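Local coordinates for L-serine ammonia-lyase (Rhizomucor miehei CAU432, PDB 5C3U), which binds pyridoxal-5'-phosphate as a member of the pyridoxal-phosphate dependent enzyme family, at residues T22-A27 / F39-N44; M276-S281 / V309-G314. All coordinates share one frame; numbering follows the deposited sequence.

Contact 1: T22-A27 / F39-N44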
ATOM      1  N   THR A  22      10.975  -7.664   6.515  1.00 27.01           N
ATOM      2  CA  THR A  22      11.348  -7.589   5.108  1.00 27.99           C
ATOM      3  C   THR A  22      12.687  -6.875   4.960  1.00 27.41           C
ATOM      4  O   THR A  22      13.043  -6.069   5.813  1.00 28.93           O
ATOM      5  CB  THR A  22      10.305  -6.807   4.292  1.00 26.39           C
ATOM      6  OG1 THR A  22      10.109  -5.533   4.907  1.00 26.34           O
ATOM      7  CG2 THR A  22       8.979  -7.553   4.212  1.00 27.34           C
ATOM      8  N   PRO A  23      13.417  -7.156   3.863  1.00 29.87           N
ATOM      9  CA  PRO A  23      14.698  -6.479   3.619  1.00 31.16           C
ATOM     10  C   PRO A  23      14.579  -4.967   3.440  1.00 29.01           C
ATOM     11  O   PRO A  23      13.569  -4.472   2.892  1.00 29.34           O
ATOM     12  CB  PRO A  23      15.167  -7.084   2.294  1.00 31.08           C
ATOM     13  CG  PRO A  23      14.499  -8.391   2.195  1.00 32.84           C
ATOM     14  CD  PRO A  23      13.171  -8.235   2.885  1.00 30.34           C
ATOM     15  N   LEU A  24      15.615  -4.259   3.887  1.00 30.27           N
ATOM     16  CA  LEU A  24      15.807  -2.855   3.537  1.00 30.98           C
ATOM     17  C   LEU A  24      17.023  -2.783   2.609  1.00 32.44           C
ATOM     18  O   LEU A  24      18.166  -2.865   3.066  1.00 34.72           O
ATOM     19  CB  LEU A  24      15.988  -1.981   4.781  1.00 32.11           C
ATOM     20  CG  LEU A  24      16.109  -0.469   4.544  1.00 31.59           C
ATOM     21  CD1 LEU A  24      14.790   0.152   4.102  1.00 31.11           C
ATOM     22  CD2 LEU A  24      16.646   0.255   5.765  1.00 32.80           C
ATOM     23  N   LEU A  25      16.766  -2.678   1.309  1.00 30.98           N
ATOM     24  CA  LEU A  25      17.833  -2.717   0.305  1.00 32.27           C
ATOM     25  C   LEU A  25      18.397  -1.351  -0.044  1.00 33.10           C
ATOM     26  O   LEU A  25      17.668  -0.376  -0.205  1.00 31.74           O
ATOM     27  CB  LEU A  25      17.365  -3.444  -0.960  1.00 33.31           C
ATOM     28  CG  LEU A  25      16.902  -4.906  -0.856  1.00 37.85           C
ATOM     29  CD1 LEU A  25      16.373  -5.373  -2.204  1.00 39.12           C
ATOM     30  CD2 LEU A  25      17.987  -5.856  -0.352  1.00 40.27           C
ATOM     31  N   HIS A  26      19.720  -1.279  -0.142  1.00 32.63           N
ATOM     32  CA  HIS A  26      20.368  -0.076  -0.623  1.00 34.97           C
ATOM     33  C   HIS A  26      20.251  -0.035  -2.124  1.00 33.00           C
ATOM     34  O   HIS A  26      20.378  -1.066  -2.801  1.00 34.91           O
ATOM     35  CB  HIS A  26      21.829  -0.076  -0.185  1.00 37.16           C
ATOM     36  CG  HIS A  26      22.551   1.207  -0.476  1.00 38.88           C
ATOM     37  ND1 HIS A  26      23.629   1.263  -1.291  1.00 40.49           N
ATOM     38  CD2 HIS A  26      22.318   2.513  -0.033  1.00 39.33           C
ATOM     39  CE1 HIS A  26      24.067   2.541  -1.367  1.00 39.91           C
ATOM     40  NE2 HIS A  26      23.264   3.305  -0.597  1.00 41.56           N
ATOM     41  N   ALA A  27      19.967   1.147  -2.660  1.00 29.25           N
ATOM     42  CA  ALA A  27      19.855   1.345  -4.102  1.00 29.67           C
ATOM     43  C   ALA A  27      21.070   2.136  -4.623  1.00 30.49           C
ATOM     44  O   ALA A  27      21.034   3.367  -4.663  1.00 32.34           O
ATOM     45  CB  ALA A  27      18.550   2.080  -4.415  1.00 29.18           C
ATOM     46  N   PHE A  39      17.209   3.975   0.345  1.00 27.73           N
ATOM     47  CA  PHE A  39      16.936   2.637   0.842  1.00 27.70           C
ATOM     48  C   PHE A  39      15.526   2.235   0.433  1.00 28.08           C
ATOM     49  O   PHE A  39      14.609   3.059   0.451  1.00 27.62           O
ATOM     50  CB  PHE A  39      17.041   2.586   2.355  1.00 29.18           C
ATOM     51  CG  PHE A  39      18.433   2.793   2.869  1.00 30.33           C
ATOM     52  CD1 PHE A  39      18.867   4.066   3.241  1.00 32.63           C
ATOM     53  CD2 PHE A  39      19.306   1.714   2.979  1.00 33.14           C
ATOM     54  CE1 PHE A  39      20.161   4.248   3.719  1.00 33.82           C
ATOM     55  CE2 PHE A  39      20.592   1.890   3.467  1.00 34.25           C
ATOM     56  CZ  PHE A  39      21.017   3.159   3.829  1.00 34.74           C
ATOM     57  N   LEU A  40      15.359   0.969   0.091  1.00 24.71           N
ATOM     58  CA  LEU A  40      14.075   0.470  -0.376  1.00 26.73           C
ATOM     59  C   LEU A  40      13.563  -0.582   0.597  1.00 27.33           C
ATOM     60  O   LEU A  40      14.225  -1.603   0.816  1.00 27.49           O
ATOM     61  CB  LEU A  40      14.233  -0.129  -1.775  1.00 28.17           C
ATOM     62  CG  LEU A  40      14.877   0.775  -2.830  1.00 28.75           C
ATOM     63  CD1 LEU A  40      15.092  -0.011  -4.111  1.00 32.00           C
ATOM     64  CD2 LEU A  40      14.049   2.026  -3.076  1.00 29.24           C
ATOM     65  N   LYS A  41      12.399  -0.316   1.197  1.00 27.38           N
ATOM     66  CA  LYS A  41      11.768  -1.259   2.130  1.00 26.55           C
ATOM     67  C   LYS A  41      10.878  -2.215   1.321  1.00 27.38           C
ATOM     68  O   LYS A  41       9.868  -1.799   0.756  1.00 25.57           O
ATOM     69  CB  LYS A  41      10.969  -0.484   3.194  1.00 26.06           C
ATOM     70  CG  LYS A  41      10.334  -1.338   4.280  1.00 26.64           C
ATOM     71  CD  LYS A  41      11.363  -2.211   4.995  1.00 26.51           C
ATOM     72  CE  LYS A  41      10.771  -2.745   6.296  1.00 26.24           C
ATOM     73  NZ  LYS A  41      11.684  -3.746   6.933  1.00 25.52           N
ATOM     74  N   MET A  42      11.277  -3.489   1.232  1.00 26.28           N
ATOM     75  CA  MET A  42      10.727  -4.418   0.240  1.00 27.74           C
ATOM     76  C   MET A  42       9.506  -5.241   0.697  1.00 28.78           C
ATOM     77  O   MET A  42       9.611  -6.437   0.971  1.00 27.69           O
ATOM     78  CB  MET A  42      11.829  -5.377  -0.268  1.00 29.17           C
ATOM     79  CG  MET A  42      13.063  -4.656  -0.812  1.00 30.44           C
ATOM     80  SD  MET A  42      12.658  -3.625  -2.237  1.00 36.14           S
ATOM     81  CE  MET A  42      12.207  -4.905  -3.406  1.00 34.35           C
ATOM     82  N   GLU A  43       8.340  -4.608   0.713  1.00 26.78           N
ATOM     83  CA  GLU A  43       7.089  -5.295   1.090  1.00 28.37           C
ATOM     84  C   GLU A  43       6.540  -6.332   0.086  1.00 27.18           C
ATOM     85  O   GLU A  43       5.586  -7.077   0.393  1.00 25.97           O
ATOM     86  CB  GLU A  43       6.043  -4.236   1.466  1.00 27.26           C
ATOM     87  CG  GLU A  43       6.511  -3.346   2.611  1.00 28.51           C
ATOM     88  CD  GLU A  43       6.751  -4.140   3.897  1.00 30.47           C
ATOM     89  OE1 GLU A  43       5.797  -4.781   4.386  1.00 30.22           O
ATOM     90  OE2 GLU A  43       7.889  -4.114   4.417  1.00 29.75           O
ATOM     91  N   ASN A  44       7.129  -6.393  -1.114  1.00 27.95           N
ATOM     92  CA  ASN A  44       6.750  -7.416  -2.091  1.00 30.29           C
ATOM     93  C   ASN A  44       7.124  -8.812  -1.620  1.00 30.11           C
ATOM     94  O   ASN A  44       6.652  -9.805  -2.170  1.00 33.26           O
ATOM     95  CB  ASN A  44       7.376  -7.127  -3.467  1.00 31.69           C
ATOM     96  CG  ASN A  44       8.892  -6.947  -3.399  1.00 35.46           C
ATOM     97  OD1 ASN A  44       9.417  -6.314  -2.477  1.00 36.73           O
ATOM     98  ND2 ASN A  44       9.599  -7.492  -4.382  1.00 34.76           N
TER

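Contact 2: M276-S281 / V309-G314. With PLP (pyridoxal-5'-phosphate), chain B.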
ATOM      1  N   MET A 276      12.447  -6.911 -10.110  1.00 21.79           N
ATOM      2  CA  MET A 276      11.198  -7.188  -9.421  1.00 25.50           C
ATOM      3  C   MET A 276      10.081  -6.420 -10.079  1.00 26.30           C
ATOM      4  O   MET A 276      10.292  -5.251 -10.485  1.00 24.46           O
ATOM      5  CB  MET A 276      11.307  -6.775  -7.974  1.00 27.45           C
ATOM      6  CG  MET A 276      12.156  -7.755  -7.198  1.00 35.01           C
ATOM      7  SD  MET A 276      12.716  -6.977  -5.698  1.00 42.83           S
ATOM      8  CE  MET A 276      13.920  -8.215  -5.209  1.00 44.70           C
ATOM      9  N   LEU A 277       8.923  -7.073 -10.206  1.00 25.02           N
ATOM     10  CA  LEU A 277       7.731  -6.432 -10.766  1.00 24.26           C
ATOM     11  C   LEU A 277       6.863  -5.953  -9.636  1.00 22.86           C
ATOM     12  O   LEU A 277       6.455  -6.750  -8.806  1.00 22.88           O
ATOM     13  CB  LEU A 277       6.911  -7.398 -11.654  1.00 27.25           C
ATOM     14  CG  LEU A 277       7.601  -8.110 -12.809  1.00 30.80           C
ATOM     15  CD1 LEU A 277       6.585  -8.922 -13.611  1.00 32.55           C
ATOM     16  CD2 LEU A 277       8.331  -7.112 -13.693  1.00 30.23           C
ATOM     17  N   VAL A 278       6.634  -4.637  -9.572  1.00 22.97           N
ATOM     18  CA  VAL A 278       5.736  -4.070  -8.586  1.00 22.60           C
ATOM     19  C   VAL A 278       4.603  -3.293  -9.260  1.00 22.32           C
ATOM     20  O   VAL A 278       4.698  -2.883 -10.422  1.00 21.99           O
ATOM     21  CB  VAL A 278       6.456  -3.170  -7.541  1.00 22.81           C
ATOM     22  CG1 VAL A 278       7.535  -3.968  -6.798  1.00 22.60           C
ATOM     23  CG2 VAL A 278       7.041  -1.923  -8.197  1.00 23.42           C
ATOM     24  N   GLU A 279       3.526  -3.106  -8.509  1.00 21.89           N
ATOM     25  CA  GLU A 279       2.353  -2.392  -9.022  1.00 23.47           C
ATOM     26  C   GLU A 279       2.676  -0.930  -9.230  1.00 22.06           C
ATOM     27  O   GLU A 279       3.570  -0.403  -8.573  1.00 22.12           O
ATOM     28  CB  GLU A 279       1.247  -2.444  -7.983  1.00 25.90           C
ATOM     29  CG  GLU A 279       0.242  -3.529  -8.203  1.00 30.78           C
ATOM     30  CD  GLU A 279      -0.868  -3.503  -7.168  1.00 32.27           C
ATOM     31  OE1 GLU A 279      -1.384  -2.411  -6.791  1.00 33.26           O
ATOM     32  OE2 GLU A 279      -1.235  -4.601  -6.749  1.00 31.74           O
ATOM     33  N   ALA A 280       1.923  -0.278 -10.115  1.00 20.40           N
ATOM     34  CA  ALA A 280       2.041   1.172 -10.291  1.00 22.31           C
ATOM     35  C   ALA A 280       1.809   1.963  -9.011  1.00 23.11           C
ATOM     36  O   ALA A 280       2.326   3.087  -8.891  1.00 23.80           O
ATOM     37  CB  ALA A 280       1.101   1.651 -11.394  1.00 20.75           C
ATOM     38  N   SER A 281       1.036   1.396  -8.059  1.00 25.24           N
ATOM     39  CA  SER A 281       0.923   1.971  -6.717  1.00 25.81           C
ATOM     40  C   SER A 281       2.300   2.206  -6.053  1.00 26.19           C
ATOM     41  O   SER A 281       2.614   3.306  -5.578  1.00 24.23           O
ATOM     42  CB  SER A 281       0.025   1.082  -5.839  1.00 24.80           C
ATOM     43  OG  SER A 281      -1.192   0.800  -6.545  1.00 32.92           O
ATOM     44  N   VAL A 309      12.172   4.469   0.753  1.00 22.90           N
ATOM     45  CA  VAL A 309      10.980   4.347  -0.107  1.00 24.00           C
ATOM     46  C   VAL A 309      10.278   3.070   0.297  1.00 24.35           C
ATOM     47  O   VAL A 309      10.907   2.002   0.289  1.00 23.69           O
ATOM     48  CB  VAL A 309      11.359   4.279  -1.604  1.00 24.94           C
ATOM     49  CG1 VAL A 309      10.111   4.174  -2.485  1.00 25.77           C
ATOM     50  CG2 VAL A 309      12.201   5.483  -1.990  1.00 26.23           C
ATOM     51  N   LEU A 310       8.983   3.158   0.631  1.00 24.61           N
ATOM     52  CA  LEU A 310       8.222   1.946   0.947  1.00 24.84           C
ATOM     53  C   LEU A 310       7.759   1.310  -0.335  1.00 25.24           C
ATOM     54  O   LEU A 310       6.887   1.850  -1.028  1.00 26.87           O
ATOM     55  CB  LEU A 310       7.036   2.234   1.880  1.00 22.75           C
ATOM     56  CG  LEU A 310       7.298   3.039   3.151  1.00 24.42           C
ATOM     57  CD1 LEU A 310       6.002   3.162   3.953  1.00 24.60           C
ATOM     58  CD2 LEU A 310       8.404   2.424   4.008  1.00 24.61           C
ATOM     59  N   VAL A 311       8.362   0.169  -0.668  1.00 25.30           N
ATOM     60  CA  VAL A 311       8.061  -0.493  -1.914  1.00 25.25           C
ATOM     61  C   VAL A 311       6.975  -1.507  -1.612  1.00 25.19           C
ATOM     62  O   VAL A 311       7.238  -2.623  -1.148  1.00 24.97           O
ATOM     63  CB  VAL A 311       9.301  -1.154  -2.539  1.00 24.58           C
ATOM     64  CG1 VAL A 311       8.909  -1.935  -3.807  1.00 24.93           C
ATOM     65  CG2 VAL A 311      10.340  -0.087  -2.862  1.00 24.68           C
ATOM     66  N   THR A 312       5.744  -1.085  -1.860  1.00 23.81           N
ATOM     67  CA  THR A 312       4.588  -1.781  -1.298  1.00 23.98           C
ATOM     68  C   THR A 312       4.254  -3.111  -1.967  1.00 24.14           C
ATOM     69  O   THR A 312       3.525  -3.916  -1.386  1.00 23.22           O
ATOM     70  CB  THR A 312       3.370  -0.857  -1.195  1.00 24.80           C
ATOM     71  OG1 THR A 312       3.155  -0.203  -2.460  1.00 23.90           O
ATOM     72  CG2 THR A 312       3.630   0.180  -0.118  1.00 25.71           C
ATOM     73  N   GLY A 313       4.779  -3.325  -3.175  1.00 22.61           N
ATOM     74  CA  GLY A 313       4.686  -4.617  -3.839  1.00 22.10           C
ATOM     75  C   GLY A 313       3.417  -4.639  -4.666  1.00 24.71           C
ATOM     76  O   GLY A 313       3.200  -3.753  -5.521  1.00 25.03           O
ATOM     77  N   GLY A 314       2.577  -5.629  -4.406  1.00 24.49           N
ATOM     78  CA  GLY A 314       1.285  -5.735  -5.073  1.00 24.62           C
ATOM     79  C   GLY A 314       1.232  -6.771  -6.186  1.00 24.96           C
ATOM     80  O   GLY A 314       2.223  -7.022  -6.872  1.00 24.61           O
TER
HETATM   81  N1  PLP B 401       0.466   0.137  -2.410  1.00 26.72           N
HETATM   82  C2  PLP B 401      -0.038  -1.107  -2.496  1.00 26.55           C
HETATM   83  C2A PLP B 401       0.511  -2.126  -3.465  1.00 26.39           C
HETATM   84  C3  PLP B 401      -1.161  -1.479  -1.632  1.00 26.84           C
HETATM   85  O3  PLP B 401      -1.692  -2.740  -1.693  1.00 28.00           O
HETATM   86  C4  PLP B 401      -1.652  -0.452  -0.688  1.00 27.32           C
HETATM   87  C4A PLP B 401      -2.755  -0.781   0.227  1.00 27.96           C
HETATM   88  C5  PLP B 401      -1.021   0.893  -0.681  1.00 28.88           C
HETATM   89  C6  PLP B 401       0.039   1.106  -1.568  1.00 27.81           C
HETATM   90  C5A PLP B 401      -1.481   2.010   0.259  1.00 29.08           C
HETATM   91  O4P PLP B 401      -2.823   1.746   0.653  1.00 29.63           O
HETATM   92  P   PLP B 401      -3.705   2.515   1.773  1.00 24.57           P
HETATM   93  O1P PLP B 401      -3.427   1.888   3.094  1.00 26.22           O
HETATM   94  O2P PLP B 401      -3.398   4.022   1.702  1.00 25.29           O
HETATM   95  O3P PLP B 401      -5.056   2.211   1.228  1.00 26.21           O
HETATM   96  O   HOH W   1       5.072  -6.922  -6.451  1.00 23.74           O

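Contact 1: T22-A27 / F39-N44
Thr22 and the side chains of Lys41 and Glu43 form the buried, tightly joined end of this pairing. The lysine chain, bent at chi2 (56°), brings NZ to 2.9 Å from Thr22 O, above the carbonyl plane, and within weak bonding range of Thr22 OG1; Glu162 and Gln166 of helix 150-166 are further partners of this ammonium. Thr22 OG1 in turn donates to Glu43 OE2 at 2.7 Å, from the syn side but tilted out of the carboxylate plane; the other oxygen pairs with Arg54. From Pro23 onward the backbones pair antiparallel: Leu25 N reaches Leu40 O at 2.8 Å, Leu40 N reaches Leu25 O at 2.7 Å, and Met42 N meets Pro23 O at 3.0 Å, with an N-H...O angle of 171°. Strand 24-26 is thereby added to strand 37-42 as an outermost, antiparallel member of a sheet that is otherwise parallel. Leu24 lays CD1 on Phe39 CB at 3.7 Å. The looser side is at His26, partly exposed, where CD2 alone comes over one face of the Phe39 ring, near its rim, with the ring planes at 56° and centroids 5.4 Å apart. On the opposite face of the sheet, Leu25 CD1 abuts Met42 CG at 3.7 Å.

Contact 2: M276-S281 / V309-G314
Val278 and Glu279 meet Val311, Gly313 and Gly314 in a buried contact beside pyridoxal-5'-phosphate (PLP), between the loop leading into helix 280-290 and the end of strand 306-311 with the turn after it. The arrangement is consistent with the fold type II pyridoxal-phosphate enzymes. The two touching parts run nearly perpendicular, 94° apart end to end, and a single direct hydrogen bond joins them. Glu279 N donates to Gly313 O at 3.1 Å with an N-H...O angle of 165°. A second link passes through a water that donates to Leu277 O at 2.7 Å and to Gly314 O at 2.9 Å. Toward the strand, Val278 CG1 packs on Val311 CG1 at 3.9 Å, the side chains crossing at about a right angle.

The extended Glu279 side chain lies against the Gly314 backbone, OE2 being 3.2 Å from Gly314 CA; the backbone angles of both glycines suit residues without a side chain. The Glu279 carboxylate is held at both oxygens: Asn80 and the Asp316 N-H meet OE2, Ser234 OG is hydrogen-bonded to OE1, and Ser281 OG donates to Glu279 OE1 at 3.2 Å on the anti lone pair. Thr312 has OG1 between its backbone N and carbonyl carbon (chi1 50°), which puts that oxygen 2.7 Å from PLP N1, and Ser281 CB approaches PLP N1 at 3.6 Å. Glu279 OE1 and Gly313 O lie near the C2A methyl, so all four residues line the pocket at the N1 and C2A side of the ring.

Around the contact, Val309 rests on Ala285, Leu286 and Cys289 of helix 280-290, Leu310 leans on strand 174-178, and the backbone of strand 306-311 is bonded to strand 37-42 on its other flank.

Contacts 1 and 2 are centred about 10 Å apart and follow one another along the chain, yet they share one mixed sheet because strands 37-42 and 306-311 are parallel neighbours in it. The join is direct: Phe39 O lies 2.8 Å from Val309 N and Lys41 O lies 2.9 Å from Val311 N, both probable hydrogen bonds. A side-chain junction is added where Met276 of contact 2 packs against Met42 and Asn44 of contact 1. Their relation to the cofactor differs. Contact 2 supplies pocket residues that touch pyridoxal-5'-phosphate, whereas contact 1 stays back, the Glu43 side chain being about 8 Å from the ligand at the nearest atoms.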